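Local coordinates for protein fructose-bisphosphatase (Pyrococcus horikoshii, PDB 1VDW) that probably hydrolyses fructose 1,6-bisphosphate to fructose 6-phosphate and phosphate with the help of magnesium, working as a homodimer of the inositol monophosphatase superfamily, at residues A[200-205]-A[232-237]. Numbering follows the deposited sequence. Where two conformers were deposited one is given.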
loop_
_atom_site.group_PDB
_atom_site.type_symbol
_atom_site.label_atom_id
_atom_site.label_comp_id
_atom_site.label_asym_id
_atom_site.label_seq_id
_atom_site.Cartn_x
_atom_site.Cartn_y
_atom_site.Cartn_z
ATOM N N THR A 200 3.747 -1.551 -20.938
ATOM C CA THR A 200 3.259 -2.808 -20.379
ATOM C C THR A 200 2.753 -2.649 -18.944
ATOM O O THR A 200 1.863 -3.387 -18.503
ATOM C CB THR A 200 4.364 -3.886 -20.410
ATOM O OG1 THR A 200 5.574 -3.349 -19.856
ATOM C CG2 THR A 200 4.627 -4.333 -21.842
ATOM N N ASP A 201 3.315 -1.687 -18.217
ATOM C CA ASP A 201 2.913 -1.443 -16.834
ATOM C C ASP A 201 1.556 -0.766 -16.726
ATOM O O ASP A 201 0.774 -1.051 -15.817
ATOM C CB ASP A 201 3.908 -0.520 -16.120
ATOM C CG ASP A 201 5.269 -1.141 -15.932
ATOM O OD1 ASP A 201 5.343 -2.329 -15.557
ATOM O OD2 ASP A 201 6.273 -0.421 -16.134
ATOM N N ILE A 202 1.277 0.129 -17.665
ATOM C CA ILE A 202 0.063 0.926 -17.607
ATOM C C ILE A 202 -1.073 0.656 -18.575
ATOM O O ILE A 202 -2.158 1.199 -18.403
ATOM C CB ILE A 202 0.411 2.422 -17.755
ATOM C CG1 ILE A 202 1.003 2.679 -19.145
ATOM C CG2 ILE A 202 1.413 2.835 -16.682
ATOM C CD1 ILE A 202 1.178 4.146 -19.480
ATOM N N ALA A 203 -0.843 -0.172 -19.586
ATOM C CA ALA A 203 -1.870 -0.411 -20.587
ATOM C C ALA A 203 -3.263 -0.728 -20.054
ATOM O O ALA A 203 -4.224 -0.027 -20.361
ATOM C CB ALA A 203 -1.413 -1.504 -21.548
ATOM N N ALA A 204 -3.381 -1.777 -19.250
ATOM C CA ALA A 204 -4.687 -2.150 -18.726
ATOM C C ALA A 204 -5.270 -1.077 -17.812
ATOM O O ALA A 204 -6.455 -0.762 -17.885
ATOM C CB ALA A 204 -4.594 -3.480 -17.983
ATOM N N GLY A 205 -4.431 -0.521 -16.946
ATOM C CA GLY A 205 -4.891 0.506 -16.030
ATOM C C GLY A 205 -5.434 1.717 -16.756
ATOM O O GLY A 205 -6.420 2.311 -16.328
ATOM N N GLU A 232 9.842 1.606 -24.253
ATOM C CA GLU A 232 9.483 3.019 -24.191
ATOM C C GLU A 232 9.165 3.455 -22.760
ATOM O O GLU A 232 8.379 2.808 -22.067
ATOM C CB GLU A 232 8.276 3.281 -25.096
ATOM C CG GLU A 232 7.668 4.665 -24.960
ATOM C CD GLU A 232 6.497 4.875 -25.902
ATOM O OE1 GLU A 232 5.777 5.885 -25.746
ATOM O OE2 GLU A 232 6.298 4.031 -26.801
ATOM N N LYS A 233 9.779 4.550 -22.319
ATOM C CA LYS A 233 9.542 5.066 -20.973
ATOM C C LYS A 233 8.351 6.009 -21.015
ATOM O O LYS A 233 8.235 6.831 -21.923
ATOM C CB LYS A 233 10.775 5.813 -20.458
ATOM C CG LYS A 233 12.024 4.956 -20.351
ATOM C CD LYS A 233 11.835 3.817 -19.362
ATOM C CE LYS A 233 13.067 2.927 -19.303
ATOM N NZ LYS A 233 13.355 2.288 -20.619
ATOM N N VAL A 234 7.464 5.896 -20.034
ATOM C CA VAL A 234 6.285 6.743 -20.005
ATOM C C VAL A 234 6.012 7.371 -18.644
ATOM O O VAL A 234 6.334 6.801 -17.598
ATOM C CB VAL A 234 5.026 5.945 -20.443
ATOM C CG1 VAL A 234 4.823 4.754 -19.523
ATOM C CG2 VAL A 234 3.800 6.845 -20.430
ATOM N N ASN A 235 5.427 8.561 -18.679
ATOM C CA ASN A 235 5.048 9.294 -17.479
ATOM C C ASN A 235 3.554 9.507 -17.585
ATOM O O ASN A 235 3.033 9.754 -18.674
ATOM C CB ASN A 235 5.743 10.651 -17.423
ATOM C CG ASN A 235 7.231 10.529 -17.247
ATOM O OD1 ASN A 235 7.706 9.969 -16.261
ATOM N ND2 ASN A 235 7.984 11.050 -18.208
ATOM N N ILE A 236 2.855 9.411 -16.464
ATOM C CA ILE A 236 1.422 9.604 -16.500
ATOM C C ILE A 236 0.878 10.507 -15.409
ATOM O O ILE A 236 1.386 10.549 -14.283
ATOM C CB ILE A 236 0.668 8.261 -16.411
ATOM C CG1 ILE A 236 1.015 7.558 -15.096
ATOM C CG2 ILE A 236 1.010 7.387 -17.611
ATOM C CD1 ILE A 236 0.214 6.288 -14.848
ATOM N N ILE A 237 -0.155 11.250 -15.781
ATOM C CA ILE A 237 -0.873 12.110 -14.865
ATOM C C ILE A 237 -2.321 11.756 -15.180
ATOM O O ILE A 237 -2.875 12.197 -16.194
ATOM C CB ILE A 237 -0.632 13.611 -15.130
ATOM C CG1 ILE A 237 0.847 13.956 -14.936
ATOM C CG2 ILE A 237 -1.471 14.435 -14.172
ATOM C CD1 ILE A 237 1.758 13.486 -16.053
#
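No flat group takes part in the touch between Ile202 and the pair Val234 and Ile236; it is made by methyl groups alone, with no hydrogen bond across it. It packs helix 199-211 of the inositol monophosphatase fold against strand 234-239 of the mixed sheet that also holds strand 189-193. The nearest CA atoms, those of Ile202 and Val234, are 8.8 Å apart, so side chains must span the gap. Ile202 does this from the helix: CG1 is flanked by N and C of its own backbone (chi1 64°), and the extended chi2 of 171° carries CD1 out to the strand. There CD1 meets Val234 tip to tip, lying, in the conformer given, 3.7 Å from Val234 CG1 and 3.9 Å from Val234 CG2; as the valine has a second conformer, the two-branched touch is less certain. Towards Ile236 the approach differs, because the two isoleucines run past each other in opposite directions. Ile202 CD1 is 3.7 Å from Ile236 CG2. The CB atoms of Val234 and Ile236, two residues apart on the strand, point toward the helix, that of the intervening Asn235 away. Leu197, on the short strand 196-197, touches Ile202, Val234 and Ile236 alike and thus adds to the same apolar patch. Next to Ile202 in the helix, Asp201 probably binds a catalytic magnesium ion; its OD2 accepts a hydrogen bond from Arg198 N, and its OD1 lies close to Asp84 OD2, a pairing consistent with a shared cation site. A second, looser methyl approach of the same isoleucine pair places Ile236 CD1 4.1 Å from Ile202 CG2.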